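Local coordinates for amide synthase (Vibrio cholerae, PDB 1L5A), which works as a condensation enzyme of nonribosomal peptide synthesis in the vibriobactin pathway, where it probably joins an acyl group to an amine as an amide, at residues D50-R55 with I127-Y132; L165-A170 with H308-I313; W255-F260 with Q326-S331. One frame throughout, in Å; residues are numbered along the deposited sequence.

Contact 1: residues D50-R55 with I127-Y132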
loop_
_atom_site.group_PDB
_atom_site.type_symbol
_atom_site.label_atom_id
_atom_site.label_comp_id
_atom_site.label_asym_id
_atom_site.label_seq_id
_atom_site.Cartn_x
_atom_site.Cartn_y
_atom_site.Cartn_z
ATOM N N ASP A 50 12.426 7.468 22.742
ATOM C CA ASP A 50 11.411 7.267 23.764
ATOM C C ASP A 50 11.494 5.953 24.525
ATOM O O ASP A 50 11.278 5.910 25.734
ATOM C CB ASP A 50 10.024 7.377 23.155
ATOM C CG ASP A 50 9.659 8.792 22.793
ATOM O OD1 ASP A 50 10.133 9.710 23.482
ATOM O OD2 ASP A 50 8.879 8.986 21.834
ATOM N N LEU A 51 11.797 4.874 23.821
ATOM C CA LEU A 51 11.851 3.578 24.475
ATOM C C LEU A 51 12.933 3.499 25.572
ATOM O O LEU A 51 12.792 2.729 26.514
ATOM C CB LEU A 51 12.027 2.468 23.427
ATOM C CG LEU A 51 11.468 1.103 23.822
ATOM C CD1 LEU A 51 9.998 1.228 24.242
ATOM C CD2 LEU A 51 11.614 0.144 22.652
ATOM N N PHE A 52 14.004 4.277 25.472
ATOM C CA PHE A 52 15.003 4.233 26.534
ATOM C C PHE A 52 14.409 4.742 27.862
ATOM O O PHE A 52 15.076 4.693 28.889
ATOM C CB PHE A 52 16.228 5.092 26.201
ATOM C CG PHE A 52 17.166 4.476 25.220
ATOM C CD1 PHE A 52 18.364 5.110 24.911
ATOM C CD2 PHE A 52 16.843 3.296 24.563
ATOM C CE1 PHE A 52 19.222 4.589 23.957
ATOM C CE2 PHE A 52 17.695 2.763 23.601
ATOM C CZ PHE A 52 18.887 3.415 23.296
ATOM N N ARG A 53 13.179 5.245 27.844
ATOM C CA ARG A 53 12.548 5.733 29.073
ATOM C C ARG A 53 11.529 4.716 29.576
ATOM O O ARG A 53 10.812 4.950 30.551
ATOM C CB ARG A 53 11.839 7.081 28.846
ATOM C CG ARG A 53 12.780 8.270 28.598
ATOM C CD ARG A 53 12.021 9.610 28.498
ATOM N NE ARG A 53 11.161 9.702 27.310
ATOM C CZ ARG A 53 9.838 9.582 27.325
ATOM N NH1 ARG A 53 9.194 9.361 28.477
ATOM N NH2 ARG A 53 9.158 9.688 26.186
ATOM N N ALA A 54 11.465 3.584 28.898
ATOM C CA ALA A 54 10.551 2.529 29.272
ATOM C C ALA A 54 10.921 1.911 30.614
ATOM O O ALA A 54 12.092 1.839 30.978
ATOM C CB ALA A 54 10.558 1.447 28.209
ATOM N N ARG A 55 9.897 1.471 31.338
ATOM C CA ARG A 55 10.046 0.807 32.625
ATOM C C ARG A 55 8.911 -0.205 32.757
ATOM O O ARG A 55 7.830 -0.025 32.175
ATOM C CB ARG A 55 10.009 1.824 33.775
ATOM C CG ARG A 55 11.219 2.724 33.758
ATOM C CD ARG A 55 11.510 3.328 35.086
ATOM N NE ARG A 55 12.769 4.071 35.062
ATOM C CZ ARG A 55 13.267 4.702 36.119
ATOM N NH1 ARG A 55 12.608 4.670 37.283
ATOM N NH2 ARG A 55 14.405 5.384 36.010
ATOM N N ILE A 127 15.091 -5.977 25.290
ATOM C CA ILE A 127 13.660 -5.735 25.282
ATOM C C ILE A 127 13.262 -4.333 24.796
ATOM O O ILE A 127 12.079 -4.078 24.552
ATOM C CB ILE A 127 13.055 -6.020 26.686
ATOM C CG1 ILE A 127 11.554 -6.246 26.579
ATOM C CG2 ILE A 127 13.292 -4.845 27.628
ATOM C CD1 ILE A 127 10.990 -6.811 27.834
ATOM N N VAL A 128 14.229 -3.423 24.674
ATOM C CA VAL A 128 13.938 -2.079 24.153
ATOM C C VAL A 128 14.879 -1.697 23.004
ATOM O O VAL A 128 14.800 -0.584 22.483
ATOM C CB VAL A 128 14.037 -0.962 25.227
ATOM C CG1 VAL A 128 12.987 -1.185 26.325
ATOM C CG2 VAL A 128 15.441 -0.912 25.779
ATOM N N LEU A 129 15.734 -2.628 22.589
ATOM C CA LEU A 129 16.677 -2.353 21.524
ATOM C C LEU A 129 17.268 -3.615 20.884
ATOM O O LEU A 129 17.625 -4.562 21.591
ATOM C CB LEU A 129 17.831 -1.499 22.072
ATOM C CG LEU A 129 18.645 -0.739 21.011
ATOM C CD1 LEU A 129 17.798 0.439 20.480
ATOM C CD2 LEU A 129 19.976 -0.227 21.617
ATOM N N ASP A 130 17.361 -3.621 19.551
ATOM C CA ASP A 130 17.972 -4.726 18.822
ATOM C C ASP A 130 19.215 -4.187 18.118
ATOM O O ASP A 130 19.631 -3.058 18.367
ATOM C CB ASP A 130 17.013 -5.356 17.795
ATOM C CG ASP A 130 16.346 -4.330 16.873
ATOM O OD1 ASP A 130 17.013 -3.343 16.463
ATOM O OD2 ASP A 130 15.145 -4.531 16.543
ATOM N N GLY A 131 19.802 -4.973 17.229
ATOM C CA GLY A 131 21.009 -4.513 16.566
ATOM C C GLY A 131 20.827 -3.262 15.748
ATOM O O GLY A 131 21.579 -2.294 15.873
ATOM N N TYR A 132 19.805 -3.278 14.909
ATOM C CA TYR A 132 19.522 -2.158 14.027
ATOM C C TYR A 132 19.264 -0.897 14.878
ATOM O O TYR A 132 19.722 0.206 14.531
ATOM C CB TYR A 132 18.324 -2.505 13.118
ATOM C CG TYR A 132 18.172 -1.609 11.906
ATOM C CD1 TYR A 132 18.705 -1.979 10.666
ATOM C CD2 TYR A 132 17.491 -0.386 11.993
ATOM C CE1 TYR A 132 18.564 -1.146 9.527
ATOM C CE2 TYR A 132 17.344 0.437 10.880
ATOM C CZ TYR A 132 17.883 0.054 9.647
ATOM O OH TYR A 132 17.732 0.873 8.541
#

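Contact 2: residues L165-A170 with H308-I313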
loop_
_atom_site.group_PDB
_atom_site.type_symbol
_atom_site.label_atom_id
_atom_site.label_comp_id
_atom_site.label_asym_id
_atom_site.label_seq_id
_atom_site.Cartn_x
_atom_site.Cartn_y
_atom_site.Cartn_z
ATOM N N LEU A 165 3.899 2.428 17.651
ATOM C CA LEU A 165 2.838 1.638 18.240
ATOM C C LEU A 165 1.594 1.730 17.394
ATOM O O LEU A 165 0.943 0.718 17.121
ATOM C CB LEU A 165 2.528 2.111 19.651
ATOM C CG LEU A 165 3.636 1.774 20.630
ATOM C CD1 LEU A 165 3.148 2.110 22.014
ATOM C CD2 LEU A 165 4.005 0.284 20.518
ATOM N N GLU A 166 1.259 2.951 16.990
ATOM C CA GLU A 166 0.078 3.166 16.166
ATOM C C GLU A 166 0.176 2.384 14.863
ATOM O O GLU A 166 -0.759 1.678 14.467
ATOM C CB GLU A 166 -0.083 4.643 15.857
ATOM C CG GLU A 166 -0.693 5.440 16.981
ATOM C CD GLU A 166 -0.441 6.922 16.811
ATOM O OE1 GLU A 166 -0.022 7.344 15.694
ATOM O OE2 GLU A 166 -0.662 7.655 17.799
ATOM N N GLU A 167 1.317 2.503 14.197
ATOM C CA GLU A 167 1.503 1.788 12.952
ATOM C C GLU A 167 1.328 0.277 13.206
ATOM O O GLU A 167 0.574 -0.391 12.490
ATOM C CB GLU A 167 2.891 2.110 12.367
ATOM C CG GLU A 167 3.100 1.618 10.950
ATOM C CD GLU A 167 4.530 1.751 10.510
ATOM O OE1 GLU A 167 4.903 2.799 9.950
ATOM O OE2 GLU A 167 5.304 0.803 10.749
ATOM N N GLU A 168 1.981 -0.243 14.246
ATOM C CA GLU A 168 1.901 -1.663 14.556
ATOM C C GLU A 168 0.473 -2.063 14.888
ATOM O O GLU A 168 0.006 -3.147 14.502
ATOM C CB GLU A 168 2.844 -2.022 15.715
ATOM C CG GLU A 168 2.962 -3.544 16.027
ATOM C CD GLU A 168 3.668 -4.369 14.927
ATOM O OE1 GLU A 168 4.127 -3.794 13.921
ATOM O OE2 GLU A 168 3.770 -5.606 15.072
ATOM N N ALA A 169 -0.230 -1.187 15.592
ATOM C CA ALA A 169 -1.618 -1.465 15.945
ATOM C C ALA A 169 -2.492 -1.607 14.689
ATOM O O ALA A 169 -3.294 -2.542 14.568
ATOM C CB ALA A 169 -2.161 -0.352 16.822
ATOM N N ALA A 170 -2.329 -0.671 13.763
ATOM C CA ALA A 170 -3.087 -0.671 12.529
ATOM C C ALA A 170 -2.807 -1.938 11.727
ATOM O O ALA A 170 -3.718 -2.510 11.108
ATOM C CB ALA A 170 -2.735 0.583 11.692
ATOM N N HIS A 308 6.236 -10.959 4.192
ATOM C CA HIS A 308 5.286 -11.430 5.195
ATOM C C HIS A 308 5.972 -11.377 6.557
ATOM O O HIS A 308 5.417 -11.831 7.568
ATOM C CB HIS A 308 4.831 -12.860 4.871
ATOM C CG HIS A 308 4.235 -13.007 3.501
ATOM N ND1 HIS A 308 4.999 -13.224 2.373
ATOM C CD2 HIS A 308 2.954 -12.896 3.070
ATOM C CE1 HIS A 308 4.220 -13.237 1.308
ATOM N NE2 HIS A 308 2.973 -13.040 1.702
ATOM N N GLY A 309 7.165 -10.769 6.564
ATOM C CA GLY A 309 7.991 -10.651 7.752
ATOM C C GLY A 309 7.539 -9.913 9.006
ATOM O O GLY A 309 8.137 -10.088 10.067
ATOM N N ARG A 310 6.498 -9.102 8.909
ATOM C CA ARG A 310 6.029 -8.338 10.051
ATOM C C ARG A 310 5.176 -9.205 10.959
ATOM O O ARG A 310 4.820 -8.791 12.082
ATOM C CB ARG A 310 5.235 -7.118 9.559
ATOM C CG ARG A 310 4.796 -6.165 10.638
ATOM C CD ARG A 310 4.417 -4.812 10.075
ATOM N NE ARG A 310 4.290 -3.817 11.141
ATOM C CZ ARG A 310 4.400 -2.504 10.956
ATOM N NH1 ARG A 310 4.640 -2.014 9.744
ATOM N NH2 ARG A 310 4.273 -1.678 11.980
ATOM N N TYR A 311 4.838 -10.406 10.480
ATOM C CA TYR A 311 4.032 -11.340 11.284
ATOM C C TYR A 311 5.027 -11.971 12.272
ATOM O O TYR A 311 6.023 -12.581 11.888
ATOM C CB TYR A 311 3.380 -12.407 10.378
ATOM C CG TYR A 311 2.173 -13.116 10.980
ATOM C CD1 TYR A 311 0.940 -12.472 11.101
ATOM C CD2 TYR A 311 2.277 -14.427 11.449
ATOM C CE1 TYR A 311 -0.159 -13.117 11.674
ATOM C CE2 TYR A 311 1.199 -15.079 12.021
ATOM C CZ TYR A 311 -0.018 -14.427 12.136
ATOM O OH TYR A 311 -1.073 -15.090 12.733
ATOM N N ARG A 312 4.777 -11.772 13.552
ATOM C CA ARG A 312 5.659 -12.287 14.594
ATOM C C ARG A 312 5.808 -13.812 14.653
ATOM O O ARG A 312 4.822 -14.563 14.641
ATOM C CB ARG A 312 5.186 -11.755 15.948
ATOM C CG ARG A 312 5.497 -10.277 16.173
ATOM C CD ARG A 312 6.764 -10.185 16.969
ATOM N NE ARG A 312 7.871 -9.567 16.259
ATOM C CZ ARG A 312 9.135 -9.947 16.407
ATOM N NH1 ARG A 312 9.440 -10.940 17.228
ATOM N NH2 ARG A 312 10.091 -9.329 15.739
ATOM N N ILE A 313 7.057 -14.258 14.727
ATOM C CA ILE A 313 7.344 -15.678 14.807
ATOM C C ILE A 313 6.698 -16.250 16.072
ATOM O O ILE A 313 6.289 -17.408 16.099
ATOM C CB ILE A 313 8.875 -15.938 14.830
ATOM C CG1 ILE A 313 9.153 -17.442 14.756
ATOM C CG2 ILE A 313 9.497 -15.344 16.097
ATOM C CD1 ILE A 313 8.942 -18.048 13.386
HETATM O O HOH W 1 3.357 -8.276 14.046
#

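Contact 3: residues W255-F260 with Q326-S331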
loop_
_atom_site.group_PDB
_atom_site.type_symbol
_atom_site.label_atom_id
_atom_site.label_comp_id
_atom_site.label_asym_id
_atom_site.label_seq_id
_atom_site.Cartn_x
_atom_site.Cartn_y
_atom_site.Cartn_z
ATOM N N TRP A 255 16.137 -26.184 7.364
ATOM C CA TRP A 255 15.938 -24.765 7.591
ATOM C C TRP A 255 17.167 -23.925 7.922
ATOM O O TRP A 255 18.122 -24.411 8.534
ATOM C CB TRP A 255 14.918 -24.586 8.692
ATOM C CG TRP A 255 13.602 -25.233 8.407
ATOM C CD1 TRP A 255 13.160 -26.444 8.862
ATOM C CD2 TRP A 255 12.505 -24.646 7.697
ATOM N NE1 TRP A 255 11.847 -26.637 8.493
ATOM C CE2 TRP A 255 11.424 -25.548 7.777
ATOM C CE3 TRP A 255 12.334 -23.438 7.004
ATOM C CZ2 TRP A 255 10.183 -25.277 7.195
ATOM C CZ3 TRP A 255 11.105 -23.170 6.426
ATOM C CH2 TRP A 255 10.043 -24.086 6.527
ATOM N N LEU A 256 17.130 -22.661 7.492
ATOM C CA LEU A 256 18.181 -21.678 7.778
ATOM C C LEU A 256 17.413 -20.508 8.371
ATOM O O LEU A 256 16.530 -19.982 7.716
ATOM C CB LEU A 256 18.864 -21.190 6.511
ATOM C CG LEU A 256 20.360 -20.854 6.590
ATOM C CD1 LEU A 256 20.680 -19.812 5.522
ATOM C CD2 LEU A 256 20.758 -20.347 7.970
ATOM N N TRP A 257 17.728 -20.096 9.596
ATOM C CA TRP A 257 17.012 -18.990 10.205
ATOM C C TRP A 257 17.690 -17.670 9.922
ATOM O O TRP A 257 18.922 -17.585 9.914
ATOM C CB TRP A 257 16.866 -19.190 11.706
ATOM C CG TRP A 257 15.934 -20.308 12.085
ATOM C CD1 TRP A 257 16.212 -21.646 12.091
ATOM C CD2 TRP A 257 14.568 -20.180 12.503
ATOM N NE1 TRP A 257 15.105 -22.358 12.490
ATOM C CE2 TRP A 257 14.082 -21.486 12.748
ATOM C CE3 TRP A 257 13.707 -19.088 12.693
ATOM C CZ2 TRP A 257 12.774 -21.734 13.179
ATOM C CZ3 TRP A 257 12.398 -19.333 13.127
ATOM C CH2 TRP A 257 11.947 -20.647 13.365
ATOM N N LEU A 258 16.858 -16.653 9.687
ATOM C CA LEU A 258 17.282 -15.291 9.357
ATOM C C LEU A 258 16.647 -14.248 10.242
ATOM O O LEU A 258 15.582 -14.467 10.829
ATOM C CB LEU A 258 16.822 -14.892 7.962
ATOM C CG LEU A 258 17.224 -15.659 6.736
ATOM C CD1 LEU A 258 16.438 -15.125 5.569
ATOM C CD2 LEU A 258 18.714 -15.493 6.520
ATOM N N PRO A 259 17.294 -13.085 10.339
ATOM C CA PRO A 259 16.688 -12.048 11.157
ATOM C C PRO A 259 16.156 -11.019 10.150
ATOM O O PRO A 259 16.928 -10.506 9.330
ATOM C CB PRO A 259 17.868 -11.517 11.981
ATOM C CG PRO A 259 18.978 -11.558 11.017
ATOM C CD PRO A 259 18.746 -12.852 10.195
ATOM N N PHE A 260 14.846 -10.777 10.145
ATOM C CA PHE A 260 14.297 -9.738 9.267
ATOM C C PHE A 260 14.159 -8.481 10.157
ATOM O O PHE A 260 13.390 -8.471 11.137
ATOM C CB PHE A 260 12.936 -10.136 8.702
ATOM C CG PHE A 260 12.214 -8.997 8.034
ATOM C CD1 PHE A 260 12.868 -8.208 7.083
ATOM C CD2 PHE A 260 10.911 -8.664 8.402
ATOM C CE1 PHE A 260 12.241 -7.106 6.514
ATOM C CE2 PHE A 260 10.271 -7.558 7.838
ATOM C CZ PHE A 260 10.938 -6.780 6.893
ATOM N N GLN A 326 6.795 -23.630 25.029
ATOM C CA GLN A 326 7.621 -24.035 23.897
ATOM C C GLN A 326 8.077 -22.892 23.009
ATOM O O GLN A 326 7.516 -21.800 23.044
ATOM C CB GLN A 326 6.878 -25.062 23.049
ATOM C CG GLN A 326 6.609 -26.357 23.779
ATOM C CD GLN A 326 5.701 -27.271 22.994
ATOM O OE1 GLN A 326 4.562 -26.918 22.690
ATOM N NE2 GLN A 326 6.198 -28.448 22.653
ATOM N N SER A 327 9.103 -23.163 22.214
ATOM C CA SER A 327 9.664 -22.190 21.277
ATOM C C SER A 327 10.438 -22.949 20.203
ATOM O O SER A 327 10.792 -24.108 20.393
ATOM C CB SER A 327 10.612 -21.228 21.997
ATOM O OG SER A 327 11.657 -21.940 22.655
ATOM N N TYR A 328 10.691 -22.311 19.069
ATOM C CA TYR A 328 11.449 -22.971 18.014
ATOM C C TYR A 328 12.945 -22.851 18.263
ATOM O O TYR A 328 13.433 -21.841 18.819
ATOM C CB TYR A 328 11.167 -22.338 16.658
ATOM C CG TYR A 328 9.769 -22.553 16.129
ATOM C CD1 TYR A 328 9.009 -21.479 15.659
ATOM C CD2 TYR A 328 9.233 -23.831 16.025
ATOM C CE1 TYR A 328 7.763 -21.680 15.095
ATOM C CE2 TYR A 328 7.992 -24.042 15.463
ATOM C CZ TYR A 328 7.264 -22.968 14.998
ATOM O OH TYR A 328 6.048 -23.188 14.412
ATOM N N PHE A 329 13.673 -23.872 17.825
ATOM C CA PHE A 329 15.121 -23.869 17.943
ATOM C C PHE A 329 15.582 -23.161 16.683
ATOM O O PHE A 329 15.675 -23.767 15.620
ATOM C CB PHE A 329 15.644 -25.301 17.978
ATOM C CG PHE A 329 17.123 -25.404 18.182
ATOM C CD1 PHE A 329 17.718 -24.850 19.305
ATOM C CD2 PHE A 329 17.922 -26.094 17.268
ATOM C CE1 PHE A 329 19.096 -24.978 19.536
ATOM C CE2 PHE A 329 19.307 -26.231 17.483
ATOM C CZ PHE A 329 19.896 -25.670 18.626
ATOM N N MET A 330 15.855 -21.865 16.779
ATOM C CA MET A 330 16.263 -21.128 15.581
ATOM C C MET A 330 17.702 -21.370 15.175
ATOM O O MET A 330 18.536 -20.480 15.241
ATOM C CB MET A 330 15.983 -19.639 15.767
ATOM C CG MET A 330 14.482 -19.381 15.873
ATOM S SD MET A 330 14.004 -17.839 16.655
ATOM C CE MET A 330 12.338 -18.248 17.320
ATOM N N SER A 331 17.981 -22.587 14.727
ATOM C CA SER A 331 19.324 -22.935 14.292
ATOM C C SER A 331 19.259 -23.949 13.164
ATOM O O SER A 331 18.384 -24.793 13.140
ATOM C CB SER A 331 20.118 -23.521 15.460
ATOM O OG SER A 331 21.462 -23.740 15.077
#

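Contact 1: residues D50-R55 with I127-Y132
Leu51 packs against Val128 at the point where the two backbones come nearest, with CA atoms 6.0 Å apart. Its CG lies anti to its own backbone N (chi1 -153°), which carries the isobutyl group across the gap until CG stands 3.6 Å from Val128 CB, while CD2 lies beside the Val128 backbone. The two branched side chains meet at a slant, and Trp64 also touches Leu51. Phe52 offers the rim of its ring: CE2 is 3.9 Å from Leu129 CD1, which lies near the ring plane, and Phe137 of helix 131-150 touches the same ring. Arg53 turns outward, where its NH2 makes a salt bridge of 2.9 Å to Asp50 OD1 within the 3-10 turn and NH1 reaches the His65 carbonyl. Ala54 follows, its small CB 4.0 Å from Val128 CG1, as the chain enters strand 54-56. No hydrogen bond crosses this buried, apolar seam, which suits leucine, valine and phenylalanine. Val128 and Leu129 lead straight into Asp130, which N-caps helix 131-150 and forms a salt bridge with Arg263; together with His125 and Gly131 they lie in the HHxxxDG signature of condensation domains.

Contact 2: residues L165-A170 with H308-I313
Glu168 on helix 161-172 faces Arg310 in the loop between helices 291-307 and 313-319, their CA atoms 9.0 Å apart, with a type I turn from His308 to Tyr311 presenting the arginine. That gap demands a long side chain, and Arg310 spans it fully extended, CG anti to the backbone N (chi1 -175°). Its guanidinium uses NE and NH2 together on one oxygen, side-on: NE is 2.8 Å and NH2 2.9 Å from Glu168 OE1. This carboxylate lies nearly in the guanidinium plane, 21° from it. The result is a salt-bridge network that ties helix 161-172, probably of the N-terminal half of the two-lobed condensation fold, to a loop of the C-terminal half. Glu167 binds the end of the same group, its OE2 3.0 Å from Arg310 NH2 and 3.1 Å from NH1, but its carboxylate is turned 69° out of the guanidinium plane, so NH2 meets the anti lone pair whereas NH1 arrives from above. Two carboxylates thus hold the guanidinium by its edge and probably stabilise its charge. Ser266 OG also bonds Glu167 OE2, and Val267 N bonds OE1. A water donates to Glu168 OE2, at 2.9 Å, and to the Arg310 carbonyl.

Contact 3: residues W255-F260 with Q326-S331
Met330 sits at the centre of an inverse gamma turn and crosses the indole of Trp257 at a slant. The turn is closed by Ser331 N bonding Phe329 O at 2.7 Å, a tight bend that brings Met330 to the ring. With CG anti to its carbonyl carbon (chi1 -65°), the methionine places CG over the face of the six-membered ring, 3.4 Å from the centroid and 15° off the normal: a CH-pi contact. The sulfur follows at 4.6 Å from that centroid, approaching obliquely, as a Met-aromatic contact. A flexible, polarisable thioether suits this place, since it can follow a broad aromatic surface. Tyr328 meets another part of the indole: its CB is 3.8 Å from Trp257 CH2, and the two ring planes are inclined at 43°, neither stacked nor edge-to-face. Trp257 NE1 comes near Phe329 O without forming a hydrogen bond. Tryptophan fits here because one large ring can meet several residues of an irregular loop. Its backbone also bonds Pro332 and Ile334, so the loop leads directly from the aromatic packing into strand 333-337, while strand 255-260 pairs antiparallel with 277-282, within the C-terminal lobe expected of the two-lobed, chloramphenicol acetyltransferase-like condensation fold.

Contact 1 closes before the others open, whereas the segments of contacts 2 and 3 alternate along the chain. Centres of contacts 1 and 2 are about 17 Å apart, those of 2 and 3 about 19 Å, and those of 1 and 3 about 23 Å. Contact 1 lies just before helix 131-150, and the next helix, 161-172, carries one side of contact 2. Contacts 2 and 3 touch directly, Ile313 CD1 lying 3.7 Å from Trp257 CZ3. The chain between strands 255-260 and 277-282 reaches Asp130 through Arg263, Met275 and Val276, and Glu167 through Ser266 and Val267. It thus probably joins the C-terminal half, which holds contact 3, to the N-terminal half, partly at the signature motif.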